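Long-range contacts in NUDIX hydrolase (Alicyclobacillus acidocaldarius subsp. acidocaldarius, PDB 3QSJ), which probably hydrolyses phosphorus-containing anhydrides, as Nudix enzymes generally do, and binds calcium in the crystal, with magnesium or manganese the likely cofactors: residues A[7-12]-A[153-158]; A[28-33]-A[173-178]; A[39-44]-A[195-200]. One frame throughout, in Å; residues are numbered along the deposited sequence.

Interaction 1. Residues A[7-12]-A[153-158]; sequences IRKAAT and DTRFFL
Thr12 and Phe156 extend together from the same face at the tight end of this parallel strand pair. The methine CB of Thr12 sits over one face of the Phe156 ring, 4.2 Å from its centroid and displaced toward the rim. Thr12 OG1 stands beside the backbone N (chi1 -62°), which puts CG2 anti to N and near Phe156 CE1, and leaves OG1 close to Thr154, whose CG2 is 3.4 Å from Thr12 OG1. Between the strands run five backbone hydrogen bonds, from Asp153 N–Arg8 O, 2.8 Å, to Phe157 N–Thr12 O, 3.0 Å. On the opposite face Ala11 touches Thr78 and Ala79 of helix 72-87. Toward Ile7 and Lys9, which are exposed, the contact is looser, although Asp153 stays buried. Lys9 runs alongside Asp153, but its CE, 3.7 Å from Asp153 OD2, makes the approach, while Lys9 NZ stays 5.1 Å from that oxygen. The carboxylate pairs with Arg141 instead, and the Arg155 guanidinium forms salt bridges with Asp71 and Asp72. Two parallel strands within a mixed sheet, with the metal-binding helix 72-87 packed on one face, are characteristic of the Nudix alpha/beta/alpha fold.

Interaction 2. Residues A[28-33]-A[173-178]; sequences VVRRAK and ELDAAL
Arg30 and Asp175 join side chains where strand 24-31 pairs antiparallel with strand 174-181 in the mixed sheet of the Nudix fold. The Arg30 chain leaves the backbone extended and bends at chi3 (62°), which brings NE to Asp175 OD1. A salt bridge results: Arg30 NE donates to Asp175 OD1 over 3.0 Å, nearly straight, on the syn lone pair and close to the guanidinium plane, although the two flat groups are turned 65° apart. Asp175 meets it by placing CG between its own N and carbonyl carbon (chi1 63°). Its N also bonds to Arg30 O, so Asp175 is held to Arg30 through both its backbone N and its carboxylate. A water accepts from Arg30 NH2 and donates to Asp175 O. A lysine in place of Arg30 would remove NE and the guanidinium edge, and OD1 would probably be left without its directed, charged partner.

The apolar side chains pack on both faces. Beside helix 72-87, Leu174 slants across Val29, its CD1 3.7 Å from Val29 CB, while Val29 CG1 reaches Ala177 CB. Leu174 also touches Glu86, a calcium ligand. On the face shared with Arg30, Leu178 and Val28 extend together, Leu178 CD1 lying 3.6 Å from Val28 CG2. Past the strand end, Ala32 N bonds to Glu173 O at 2.9 Å. Two waters donate to the remaining carboxylate oxygen: one also donates to Arg31 O, and the other, 2.6 Å from Asp175 OD2, accepts from Lys33 N and NZ.

Interaction 3. Residues A[39-44]-A[195-200]; sequences PGFVAF and PAVRPT
Pro195 lays its ring over one face of Phe41: Pro195 CB stands 3.7 Å from the ring centroid and 13° from the normal, a CH-pi contact almost over the centre. Phe41 CE1 also meets Val197, whose CG1 is 3.9 Å away, the two side chains running roughly perpendicular. Next to this CH-pi contact the backbones join, Val42 N donating to Pro195 O at 2.9 Å in a nearly straight bond. Val42 CG2 then rests on Ala196 CB. The pairing fastens the beginning of strand 42-48, in the mixed sheet of the Nudix fold, to the loop leading into helix 198-209, with Val197 at the N-cap position. Farther along, Phe44 and Thr200 pass with their side chains running opposite ways, Phe44 CE2 lying 4.1 Å from Thr200 CG2. Thr200 OG1 lies beside its backbone N (chi1 -63°), which sets the methyl anti to N and turns OG1 to the waters. One water gives a bond to Val42 O, accepts one from Val197 N and lies 2.8 Å from Thr200 OG1, while a second accepts from Phe44 N. Outside this shell Val203 and Leu204 of the same helix, and Val26 and Val28 of strand 24-31, pack against the Phe44 ring.

In the fold
All three interactions converge on one mixed sheet. Their first segments come in order on strands 7-18, 24-31 and 42-48, and their partners follow in the same order, on strand 151-160, strand 174-181 and the start of helix 198-209, so each pair of contacts crosses along the chain. Interactions 1 and 2 lie about 19 Å apart between centres and do not touch. Interaction 3 touches both, its centre about 14 Å from that of interaction 1 and about 10 Å from that of interaction 2: Phe44 packs on Thr12, Pro199 on Phe156, and Val29 N probably bonds to Ala43 O. The C-terminal half is thereby bound to the N-terminal strands, near the calcium site of Gly46, Glu82 and Glu86.

Interaction 1. Residues A[7-12]-A[153-158]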
ATOM      1  N   ILE A   7       0.906   9.694 -17.725  1.00 21.02           N
ATOM      2  CA  ILE A   7       0.362   9.828 -16.361  1.00 19.60           C
ATOM      3  C   ILE A   7       0.119   8.381 -15.943  1.00 24.39           C
ATOM      4  O   ILE A   7      -0.840   7.731 -16.417  1.00 24.67           O
ATOM      5  CB  ILE A   7      -0.920  10.679 -16.359  1.00 22.98           C
ATOM      6  CG1 ILE A   7      -0.617  12.101 -16.815  1.00 23.88           C
ATOM      7  CG2 ILE A   7      -1.572  10.689 -14.947  1.00 27.57           C
ATOM      8  CD1 ILE A   7      -1.977  12.855 -17.275  1.00 26.26           C
ATOM      9  N   ARG A   8       1.046   7.849 -15.167  1.00 16.64           N
ATOM     10  CA  ARG A   8       1.048   6.415 -14.889  1.00 18.63           C
ATOM     11  C   ARG A   8       0.071   6.009 -13.787  1.00 20.43           C
ATOM     12  O   ARG A   8       0.171   6.517 -12.682  1.00 19.06           O
ATOM     13  CB  ARG A   8       2.479   5.963 -14.573  1.00 23.83           C
ATOM     14  CG  ARG A   8       2.639   4.439 -14.476  1.00 40.15           C
ATOM     15  CD  ARG A   8       3.384   3.876 -15.675  1.00 55.80           C
ATOM     16  NE  ARG A   8       3.324   2.413 -15.741  1.00 58.64           N
ATOM     17  CZ  ARG A   8       4.342   1.602 -15.461  1.00 78.70           C
ATOM     18  NH1 ARG A   8       4.196   0.287 -15.557  1.00 74.78           N
ATOM     19  NH2 ARG A   8       5.505   2.100 -15.057  1.00 59.61           N
ATOM     20  N   LYS A   9      -0.904   5.128 -14.095  1.00 18.24           N
ATOM     21  CA  LYS A   9      -1.804   4.616 -13.048  1.00 16.68           C
ATOM     22  C   LYS A   9      -0.995   3.812 -11.997  1.00 19.48           C
ATOM     23  O   LYS A   9      -0.150   2.959 -12.353  1.00 19.01           O
ATOM     24  CB  LYS A   9      -2.883   3.706 -13.642  1.00 18.77           C
ATOM     25  CG  LYS A   9      -3.959   4.531 -14.410  1.00 19.46           C
ATOM     26  CD  LYS A   9      -4.953   5.145 -13.451  1.00 19.77           C
ATOM     27  CE  LYS A   9      -6.064   5.852 -14.247  1.00 28.53           C
ATOM     28  NZ  LYS A   9      -6.606   4.978 -15.331  1.00 24.24           N
ATOM     29  N   ALA A  10      -1.247   4.092 -10.717  1.00 16.38           N
ATOM     30  CA  ALA A  10      -0.558   3.445  -9.590  1.00 16.04           C
ATOM     31  C   ALA A  10      -1.485   3.356  -8.406  1.00 18.30           C
ATOM     32  O   ALA A  10      -2.587   3.952  -8.408  1.00 15.91           O
ATOM     33  CB  ALA A  10       0.654   4.308  -9.196  1.00 16.98           C
ATOM     34  N   ALA A  11      -1.028   2.625  -7.377  1.00 16.74           N
ATOM     35  CA  ALA A  11      -1.803   2.526  -6.132  1.00 14.97           C
ATOM     36  C   ALA A  11      -0.885   2.284  -5.013  1.00 15.26           C
ATOM     37  O   ALA A  11       0.227   1.731  -5.169  1.00 17.30           O
ATOM     38  CB  ALA A  11      -2.822   1.389  -6.195  1.00 16.51           C
ATOM     39  N   THR A  12      -1.336   2.729  -3.854  1.00 13.95           N
ATOM     40  CA  THR A  12      -0.572   2.680  -2.622  1.00 13.68           C
ATOM     41  C   THR A  12      -1.440   2.143  -1.498  1.00 16.64           C
ATOM     42  O   THR A  12      -2.607   2.523  -1.391  1.00 16.32           O
ATOM     43  CB  THR A  12      -0.072   4.105  -2.304  1.00 19.70           C
ATOM     44  OG1 THR A  12       0.777   4.522  -3.376  1.00 23.48           O
ATOM     45  CG2 THR A  12       0.790   4.115  -1.068  1.00 23.12           C
ATOM     46  N   ASP A 153      -0.964   8.720 -11.429  1.00 15.89           N
ATOM     47  CA  ASP A 153      -2.343   8.985 -11.001  1.00 15.68           C
ATOM     48  C   ASP A 153      -2.549   7.879 -10.002  1.00 19.50           C
ATOM     49  O   ASP A 153      -2.721   6.711 -10.391  1.00 18.56           O
ATOM     50  CB  ASP A 153      -3.261   8.838 -12.203  1.00 18.16           C
ATOM     51  CG  ASP A 153      -4.723   9.055 -11.918  1.00 22.75           C
ATOM     52  OD1 ASP A 153      -5.112   9.017 -10.746  1.00 18.83           O
ATOM     53  OD2 ASP A 153      -5.474   9.266 -12.874  1.00 27.17           O
ATOM     54  N   THR A 154      -2.402   8.208  -8.708  1.00 16.30           N
ATOM     55  CA  THR A 154      -2.288   7.180  -7.665  1.00 13.82           C
ATOM     56  C   THR A 154      -3.519   7.052  -6.799  1.00 18.73           C
ATOM     57  O   THR A 154      -4.015   8.067  -6.288  1.00 18.26           O
ATOM     58  CB  THR A 154      -1.090   7.526  -6.785  1.00 15.33           C
ATOM     59  OG1 THR A 154       0.086   7.649  -7.623  1.00 16.99           O
ATOM     60  CG2 THR A 154      -0.851   6.418  -5.675  1.00 18.25           C
ATOM     61  N   ARG A 155      -4.003   5.817  -6.641  1.00 16.07           N
ATOM     62  CA  ARG A 155      -5.184   5.495  -5.841  1.00 14.88           C
ATOM     63  C   ARG A 155      -4.675   5.048  -4.483  1.00 16.10           C
ATOM     64  O   ARG A 155      -3.855   4.152  -4.422  1.00 17.70           O
ATOM     65  CB  ARG A 155      -5.997   4.374  -6.497  1.00 15.06           C
ATOM     66  CG  ARG A 155      -7.521   4.452  -6.209  1.00 17.87           C
ATOM     67  CD  ARG A 155      -8.248   5.667  -6.850  1.00 16.79           C
ATOM     68  NE  ARG A 155      -7.941   5.817  -8.267  1.00 18.85           N
ATOM     69  CZ  ARG A 155      -8.686   5.342  -9.283  1.00 24.18           C
ATOM     70  NH1 ARG A 155      -9.802   4.650  -9.040  1.00 19.78           N
ATOM     71  NH2 ARG A 155      -8.296   5.514 -10.532  1.00 17.99           N
ATOM     72  N   PHE A 156      -5.166   5.638  -3.397  1.00 14.56           N
ATOM     73  CA  PHE A 156      -4.712   5.292  -2.047  1.00 13.43           C
ATOM     74  C   PHE A 156      -5.828   4.449  -1.329  1.00 16.54           C
ATOM     75  O   PHE A 156      -6.998   4.814  -1.301  1.00 16.66           O
ATOM     76  CB  PHE A 156      -4.515   6.600  -1.210  1.00 14.93           C
ATOM     77  CG  PHE A 156      -3.223   7.299  -1.569  1.00 17.65           C
ATOM     78  CD1 PHE A 156      -2.111   7.176  -0.755  1.00 22.29           C
ATOM     79  CD2 PHE A 156      -3.086   7.955  -2.790  1.00 18.62           C
ATOM     80  CE1 PHE A 156      -0.863   7.758  -1.120  1.00 23.80           C
ATOM     81  CE2 PHE A 156      -1.832   8.535  -3.161  1.00 23.05           C
ATOM     82  CZ  PHE A 156      -0.746   8.411  -2.331  1.00 22.26           C
ATOM     83  N   PHE A 157      -5.409   3.368  -0.699  1.00 14.09           N
ATOM     84  CA  PHE A 157      -6.273   2.479   0.047  1.00 14.41           C
ATOM     85  C   PHE A 157      -5.721   2.361   1.443  1.00 16.11           C
ATOM     86  O   PHE A 157      -4.475   2.373   1.666  1.00 16.12           O
ATOM     87  CB  PHE A 157      -6.334   1.071  -0.620  1.00 14.13           C
ATOM     88  CG  PHE A 157      -7.041   1.156  -1.942  1.00 14.79           C
ATOM     89  CD1 PHE A 157      -8.436   1.110  -2.007  1.00 16.30           C
ATOM     90  CD2 PHE A 157      -6.318   1.273  -3.120  1.00 15.78           C
ATOM     91  CE1 PHE A 157      -9.089   1.175  -3.247  1.00 18.42           C
ATOM     92  CE2 PHE A 157      -6.976   1.368  -4.354  1.00 16.82           C
ATOM     93  CZ  PHE A 157      -8.359   1.439  -4.389  1.00 15.26           C
ATOM     94  N   LEU A 158      -6.638   2.146   2.362  1.00 13.42           N
ATOM     95  CA  LEU A 158      -6.292   1.936   3.769  1.00 12.42           C
ATOM     96  C   LEU A 158      -6.746   0.518   4.199  1.00 16.63           C
ATOM     97  O   LEU A 158      -7.824   0.083   3.789  1.00 15.11           O
ATOM     98  CB  LEU A 158      -7.089   2.986   4.597  1.00 13.85           C
ATOM     99  CG  LEU A 158      -6.863   2.951   6.102  1.00 17.62           C
ATOM    100  CD1 LEU A 158      -5.493   3.633   6.432  1.00 17.07           C
ATOM    101  CD2 LEU A 158      -7.952   3.792   6.829  1.00 20.53           C
TER

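Interaction 2. Residues A[28-33]-A[173-178]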
ATOM      1  N   VAL A  28       5.761   2.059   6.834  0.55 16.54           N
ATOM      2  CA  VAL A  28       6.364   2.931   5.837  0.55 15.07           C
ATOM      3  C   VAL A  28       7.608   2.262   5.358  0.55 18.86           C
ATOM      4  O   VAL A  28       8.158   1.385   6.045  0.55 18.22           O
ATOM      5  CB  VAL A  28       6.641   4.370   6.351  0.55 19.37           C
ATOM      6  CG1 VAL A  28       5.337   5.137   6.591  0.55 19.49           C
ATOM      7  CG2 VAL A  28       7.520   4.362   7.607  0.55 18.71           C
ATOM      8  N   VAL A  29       8.082   2.697   4.194  1.00 17.72           N
ATOM      9  CA  VAL A  29       9.340   2.197   3.623  1.00 18.48           C
ATOM     10  C   VAL A  29      10.200   3.378   3.173  1.00 21.12           C
ATOM     11  O   VAL A  29       9.674   4.468   2.947  1.00 20.93           O
ATOM     12  CB  VAL A  29       9.082   1.232   2.454  1.00 22.13           C
ATOM     13  CG1 VAL A  29       8.251   0.007   2.945  1.00 21.97           C
ATOM     14  CG2 VAL A  29       8.388   1.944   1.280  1.00 22.04           C
ATOM     15  N   ARG A  30      11.523   3.175   3.037  1.00 17.83           N
ATOM     16  CA  ARG A  30      12.345   4.254   2.485  1.00 18.67           C
ATOM     17  C   ARG A  30      13.100   3.736   1.273  1.00 22.90           C
ATOM     18  O   ARG A  30      13.731   2.694   1.350  1.00 22.45           O
ATOM     19  CB  ARG A  30      13.334   4.794   3.537  1.00 21.35           C
ATOM     20  CG  ARG A  30      14.235   5.882   2.899  1.00 24.02           C
ATOM     21  CD  ARG A  30      15.127   6.554   3.915  1.00 26.30           C
ATOM     22  NE  ARG A  30      16.050   5.617   4.554  1.00 26.28           N
ATOM     23  CZ  ARG A  30      16.854   5.985   5.538  1.00 47.42           C
ATOM     24  NH1 ARG A  30      16.894   7.250   5.931  1.00 40.37           N
ATOM     25  NH2 ARG A  30      17.633   5.094   6.133  1.00 37.27           N
ATOM     26  N   ARG A  31      13.018   4.456   0.162  1.00 21.74           N
ATOM     27  CA  ARG A  31      13.782   4.150  -1.076  1.00 21.21           C
ATOM     28  C   ARG A  31      15.267   4.293  -0.834  1.00 23.77           C
ATOM     29  O   ARG A  31      15.715   5.278  -0.245  1.00 22.91           O
ATOM     30  CB  ARG A  31      13.352   5.078  -2.220  1.00 18.86           C
ATOM     31  CG  ARG A  31      11.899   4.877  -2.562  1.00 26.35           C
ATOM     32  CD  ARG A  31      11.397   5.954  -3.491  1.00 23.48           C
ATOM     33  NE  ARG A  31      11.921   5.738  -4.829  1.00 28.92           N
ATOM     34  CZ  ARG A  31      11.375   4.919  -5.721  1.00 46.11           C
ATOM     35  NH1 ARG A  31      10.301   4.205  -5.407  1.00 39.28           N
ATOM     36  NH2 ARG A  31      11.914   4.785  -6.920  1.00 41.91           N
ATOM     37  N   ALA A  32      16.047   3.294  -1.251  1.00 20.14           N
ATOM     38  CA  ALA A  32      17.507   3.322  -1.082  1.00 20.41           C
ATOM     39  C   ALA A  32      18.138   4.543  -1.822  1.00 24.84           C
ATOM     40  O   ALA A  32      17.620   4.991  -2.847  1.00 23.27           O
ATOM     41  CB  ALA A  32      18.110   2.036  -1.634  1.00 21.47           C
ATOM     42  N   LYS A  33      19.293   5.018  -1.320  1.00 26.63           N
ATOM     43  CA  LYS A  33      20.037   6.144  -1.884  1.00 26.45           C
ATOM     44  C   LYS A  33      20.537   5.764  -3.294  1.00 31.43           C
ATOM     45  O   LYS A  33      20.823   6.638  -4.099  1.00 32.29           O
ATOM     46  CB  LYS A  33      21.216   6.498  -0.963  1.00 29.64           C
ATOM     47  CG  LYS A  33      20.817   7.117   0.375  1.00 39.89           C
ATOM     48  CD  LYS A  33      22.054   7.592   1.138  1.00 47.52           C
ATOM     49  CE  LYS A  33      22.472   6.721   2.299  1.00 61.30           C
ATOM     50  NZ  LYS A  33      22.819   5.327   1.893  1.00 66.32           N
ATOM     51  N   GLU A 173      16.006  -2.248  -3.451  1.00 28.65           N
ATOM     52  CA  GLU A 173      15.232  -1.046  -3.745  1.00 27.48           C
ATOM     53  C   GLU A 173      14.879  -0.193  -2.554  1.00 28.21           C
ATOM     54  O   GLU A 173      14.950   1.039  -2.650  1.00 26.65           O
ATOM     55  CB  GLU A 173      14.000  -1.396  -4.567  1.00 29.64           C
ATOM     56  CG  GLU A 173      14.424  -1.411  -6.032  1.00 46.25           C
ATOM     57  CD  GLU A 173      13.727  -2.347  -6.990  1.00 64.97           C
ATOM     58  OE1 GLU A 173      14.442  -3.023  -7.764  1.00 65.31           O
ATOM     59  OE2 GLU A 173      12.476  -2.350  -7.023  1.00 57.20           O
ATOM     60  N   LEU A 174      14.552  -0.855  -1.411  1.00 21.44           N
ATOM     61  CA  LEU A 174      14.202  -0.137  -0.173  1.00 21.23           C
ATOM     62  C   LEU A 174      15.321  -0.374   0.827  1.00 24.99           C
ATOM     63  O   LEU A 174      15.844  -1.472   0.865  1.00 28.65           O
ATOM     64  CB  LEU A 174      12.855  -0.696   0.394  1.00 19.77           C
ATOM     65  CG  LEU A 174      11.672  -0.571  -0.545  1.00 20.08           C
ATOM     66  CD1 LEU A 174      10.435  -1.229   0.020  1.00 20.50           C
ATOM     67  CD2 LEU A 174      11.437   0.912  -0.925  1.00 20.63           C
ATOM     68  N   ASP A 175      15.701   0.613   1.609  1.00 19.71           N
ATOM     69  CA  ASP A 175      16.733   0.308   2.595  1.00 21.39           C
ATOM     70  C   ASP A 175      16.172   0.187   4.001  1.00 24.69           C
ATOM     71  O   ASP A 175      16.932  -0.014   4.949  1.00 25.08           O
ATOM     72  CB  ASP A 175      17.894   1.271   2.502  1.00 22.92           C
ATOM     73  CG  ASP A 175      17.550   2.722   2.807  1.00 29.71           C
ATOM     74  OD1 ASP A 175      16.399   2.987   3.261  1.00 25.77           O
ATOM     75  OD2 ASP A 175      18.450   3.581   2.666  1.00 29.86           O
ATOM     76  N   ALA A 176      14.875   0.453   4.150  1.00 20.30           N
ATOM     77  CA  ALA A 176      14.263   0.360   5.478  1.00 21.64           C
ATOM     78  C   ALA A 176      12.772   0.169   5.342  1.00 22.13           C
ATOM     79  O   ALA A 176      12.193   0.509   4.315  1.00 22.13           O
ATOM     80  CB  ALA A 176      14.546   1.631   6.256  1.00 23.72           C
ATOM     81  N   ALA A 177      12.178  -0.441   6.365  1.00 20.90           N
ATOM     82  CA  ALA A 177      10.730  -0.659   6.423  1.00 21.11           C
ATOM     83  C   ALA A 177      10.414  -0.888   7.863  1.00 25.57           C
ATOM     84  O   ALA A 177      11.115  -1.663   8.534  1.00 27.32           O
ATOM     85  CB  ALA A 177      10.340  -1.872   5.614  1.00 21.01           C
ATOM     86  N   LEU A 178       9.412  -0.161   8.384  1.00 22.18           N
ATOM     87  CA  LEU A 178       9.070  -0.289   9.779  1.00 23.49           C
ATOM     88  C   LEU A 178       7.674   0.184  10.119  1.00 23.05           C
ATOM     89  O   LEU A 178       7.044   0.883   9.319  1.00 21.23           O
ATOM     90  CB  LEU A 178      10.110   0.374  10.705  1.00 25.58           C
ATOM     91  CG  LEU A 178      10.326   1.917  10.772  1.00 33.11           C
ATOM     92  CD1 LEU A 178       9.953   2.662   9.575  1.00 34.07           C
ATOM     93  CD2 LEU A 178       9.887   2.526  12.074  1.00 35.57           C
TER
HETATM   94  O   HOH W   1      17.936   2.631   6.290  1.00 41.79           O
HETATM   95  O   HOH W   2      17.624   5.912   1.805  1.00 24.28           O
HETATM   96  O   HOH W   3      20.314   3.480   0.924  1.00 30.64           O

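Interaction 3. Residues A[39-44]-A[195-200]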
ATOM      1  N   PRO A  39      15.448   8.847  -4.620  1.00 20.37           N
ATOM      2  CA  PRO A  39      16.234   8.161  -3.560  1.00 19.02           C
ATOM      3  C   PRO A  39      16.017   8.853  -2.237  1.00 23.14           C
ATOM      4  O   PRO A  39      15.890  10.104  -2.202  1.00 22.07           O
ATOM      5  CB  PRO A  39      17.698   8.305  -4.024  1.00 22.17           C
ATOM      6  CG  PRO A  39      17.671   9.398  -5.028  1.00 27.26           C
ATOM      7  CD  PRO A  39      16.318   9.446  -5.647  1.00 21.60           C
ATOM      8  N   GLY A  40      15.915   8.046  -1.176  1.00 21.84           N
ATOM      9  CA  GLY A  40      15.798   8.509   0.207  1.00 22.37           C
ATOM     10  C   GLY A  40      14.398   8.923   0.601  1.00 23.77           C
ATOM     11  O   GLY A  40      14.183   9.296   1.748  1.00 22.76           O
ATOM     12  N   PHE A  41      13.479   8.937  -0.331  1.00 19.68           N
ATOM     13  CA  PHE A  41      12.091   9.336   0.005  1.00 20.14           C
ATOM     14  C   PHE A  41      11.397   8.270   0.879  1.00 21.82           C
ATOM     15  O   PHE A  41      11.602   7.053   0.654  1.00 19.66           O
ATOM     16  CB  PHE A  41      11.237   9.554  -1.254  1.00 22.04           C
ATOM     17  CG  PHE A  41      11.300  10.946  -1.842  1.00 22.92           C
ATOM     18  CD1 PHE A  41      10.147  11.708  -1.988  1.00 25.95           C
ATOM     19  CD2 PHE A  41      12.521  11.515  -2.206  1.00 24.06           C
ATOM     20  CE1 PHE A  41      10.203  12.996  -2.547  1.00 27.44           C
ATOM     21  CE2 PHE A  41      12.580  12.811  -2.757  1.00 26.71           C
ATOM     22  CZ  PHE A  41      11.422  13.547  -2.905  1.00 25.60           C
ATOM     23  N   VAL A  42      10.601   8.717   1.845  0.54 17.06           N
ATOM     24  CA  VAL A  42       9.796   7.798   2.640  0.54 16.24           C
ATOM     25  C   VAL A  42       8.436   7.752   1.948  0.54 21.14           C
ATOM     26  O   VAL A  42       8.019   8.740   1.321  0.54 21.58           O
ATOM     27  CB  VAL A  42       9.697   8.176   4.143  0.54 18.73           C
ATOM     28  CG1 VAL A  42      11.071   8.043   4.833  0.54 16.59           C
ATOM     29  CG2 VAL A  42       9.116   9.587   4.346  0.54 19.84           C
ATOM     30  N   ALA A  43       7.767   6.594   2.012  1.00 20.32           N
ATOM     31  CA  ALA A  43       6.467   6.406   1.411  1.00 19.90           C
ATOM     32  C   ALA A  43       5.784   5.166   1.985  1.00 19.05           C
ATOM     33  O   ALA A  43       6.289   4.476   2.870  1.00 19.18           O
ATOM     34  CB  ALA A  43       6.629   6.243  -0.114  1.00 22.00           C
ATOM     35  N   PHE A  44       4.627   4.893   1.442  1.00 17.13           N
ATOM     36  CA  PHE A  44       3.945   3.671   1.802  1.00 16.11           C
ATOM     37  C   PHE A  44       4.198   2.692   0.641  1.00 16.04           C
ATOM     38  O   PHE A  44       4.509   3.114  -0.475  1.00 18.00           O
ATOM     39  CB  PHE A  44       2.430   3.912   1.942  1.00 18.81           C
ATOM     40  CG  PHE A  44       2.093   5.052   2.886  1.00 19.31           C
ATOM     41  CD1 PHE A  44       2.411   4.974   4.247  1.00 18.43           C
ATOM     42  CD2 PHE A  44       1.485   6.213   2.410  1.00 20.73           C
ATOM     43  CE1 PHE A  44       2.160   6.053   5.098  1.00 21.12           C
ATOM     44  CE2 PHE A  44       1.237   7.292   3.262  1.00 22.97           C
ATOM     45  CZ  PHE A  44       1.587   7.215   4.592  1.00 22.02           C
ATOM     46  N   PRO A 195      12.597  13.234   3.031  1.00 25.60           N
ATOM     47  CA  PRO A 195      11.705  13.764   1.999  1.00 25.91           C
ATOM     48  C   PRO A 195      10.493  12.856   1.802  1.00 27.05           C
ATOM     49  O   PRO A 195      10.583  11.631   1.969  1.00 25.57           O
ATOM     50  CB  PRO A 195      12.577  13.789   0.744  1.00 28.80           C
ATOM     51  CG  PRO A 195      13.793  12.978   1.075  1.00 32.69           C
ATOM     52  CD  PRO A 195      13.730  12.490   2.444  1.00 27.32           C
ATOM     53  N   ALA A 196       9.357  13.460   1.418  1.00 25.91           N
ATOM     54  CA  ALA A 196       8.135  12.695   1.105  1.00 24.09           C
ATOM     55  C   ALA A 196       7.279  13.484   0.097  1.00 25.49           C
ATOM     56  O   ALA A 196       7.320  14.707   0.114  1.00 25.74           O
ATOM     57  CB  ALA A 196       7.333  12.380   2.379  1.00 25.01           C
ATOM     58  N   VAL A 197       6.504  12.799  -0.746  1.00 23.11           N
ATOM     59  CA  VAL A 197       5.589  13.476  -1.680  1.00 24.48           C
ATOM     60  C   VAL A 197       4.375  14.017  -0.914  1.00 27.81           C
ATOM     61  O   VAL A 197       4.074  13.513   0.161  1.00 27.67           O
ATOM     62  CB  VAL A 197       5.235  12.624  -2.927  1.00 28.43           C
ATOM     63  CG1 VAL A 197       6.499  12.219  -3.670  1.00 29.66           C
ATOM     64  CG2 VAL A 197       4.406  11.381  -2.549  1.00 26.68           C
ATOM     65  N   ARG A 198       3.733  15.079  -1.422  1.00 26.78           N
ATOM     66  CA  ARG A 198       2.573  15.698  -0.760  1.00 27.24           C
ATOM     67  C   ARG A 198       1.477  14.725  -0.290  1.00 30.15           C
ATOM     68  O   ARG A 198       1.078  14.813   0.874  1.00 28.47           O
ATOM     69  CB  ARG A 198       2.032  16.876  -1.579  1.00 28.71           C
ATOM     70  CG  ARG A 198       2.986  18.095  -1.532  1.00 44.71           C
ATOM     71  CD  ARG A 198       2.310  19.336  -2.074  1.00 54.79           C
ATOM     72  NE  ARG A 198       1.990  19.173  -3.492  1.00 63.41           N
ATOM     73  CZ  ARG A 198       0.855  19.562  -4.061  1.00 70.19           C
ATOM     74  NH1 ARG A 198       0.653  19.359  -5.354  1.00 50.08           N
ATOM     75  NH2 ARG A 198      -0.089  20.157  -3.338  1.00 53.85           N
ATOM     76  N   PRO A 199       1.024  13.746  -1.122  1.00 27.68           N
ATOM     77  CA  PRO A 199       0.009  12.789  -0.651  1.00 26.96           C
ATOM     78  C   PRO A 199       0.417  12.007   0.600  1.00 27.62           C
ATOM     79  O   PRO A 199      -0.420  11.772   1.495  1.00 24.63           O
ATOM     80  CB  PRO A 199      -0.138  11.854  -1.859  1.00 28.89           C
ATOM     81  CG  PRO A 199       0.209  12.673  -3.015  1.00 33.82           C
ATOM     82  CD  PRO A 199       1.350  13.506  -2.550  1.00 29.99           C
ATOM     83  N   THR A 200       1.723  11.663   0.702  1.00 23.38           N
ATOM     84  CA  THR A 200       2.243  10.954   1.893  1.00 20.49           C
ATOM     85  C   THR A 200       2.027  11.763   3.160  1.00 23.51           C
ATOM     86  O   THR A 200       1.531  11.231   4.153  1.00 22.00           O
ATOM     87  CB  THR A 200       3.733  10.579   1.688  1.00 25.55           C
ATOM     88  OG1 THR A 200       3.804   9.696   0.597  1.00 23.17           O
ATOM     89  CG2 THR A 200       4.345   9.885   2.923  1.00 28.41           C
TER
HETATM   90  O   HOH W   4       6.420   9.826  -0.320  1.00 20.94           O
HETATM   91  O   HOH W   5       3.270   6.464  -0.455  1.00 38.29           O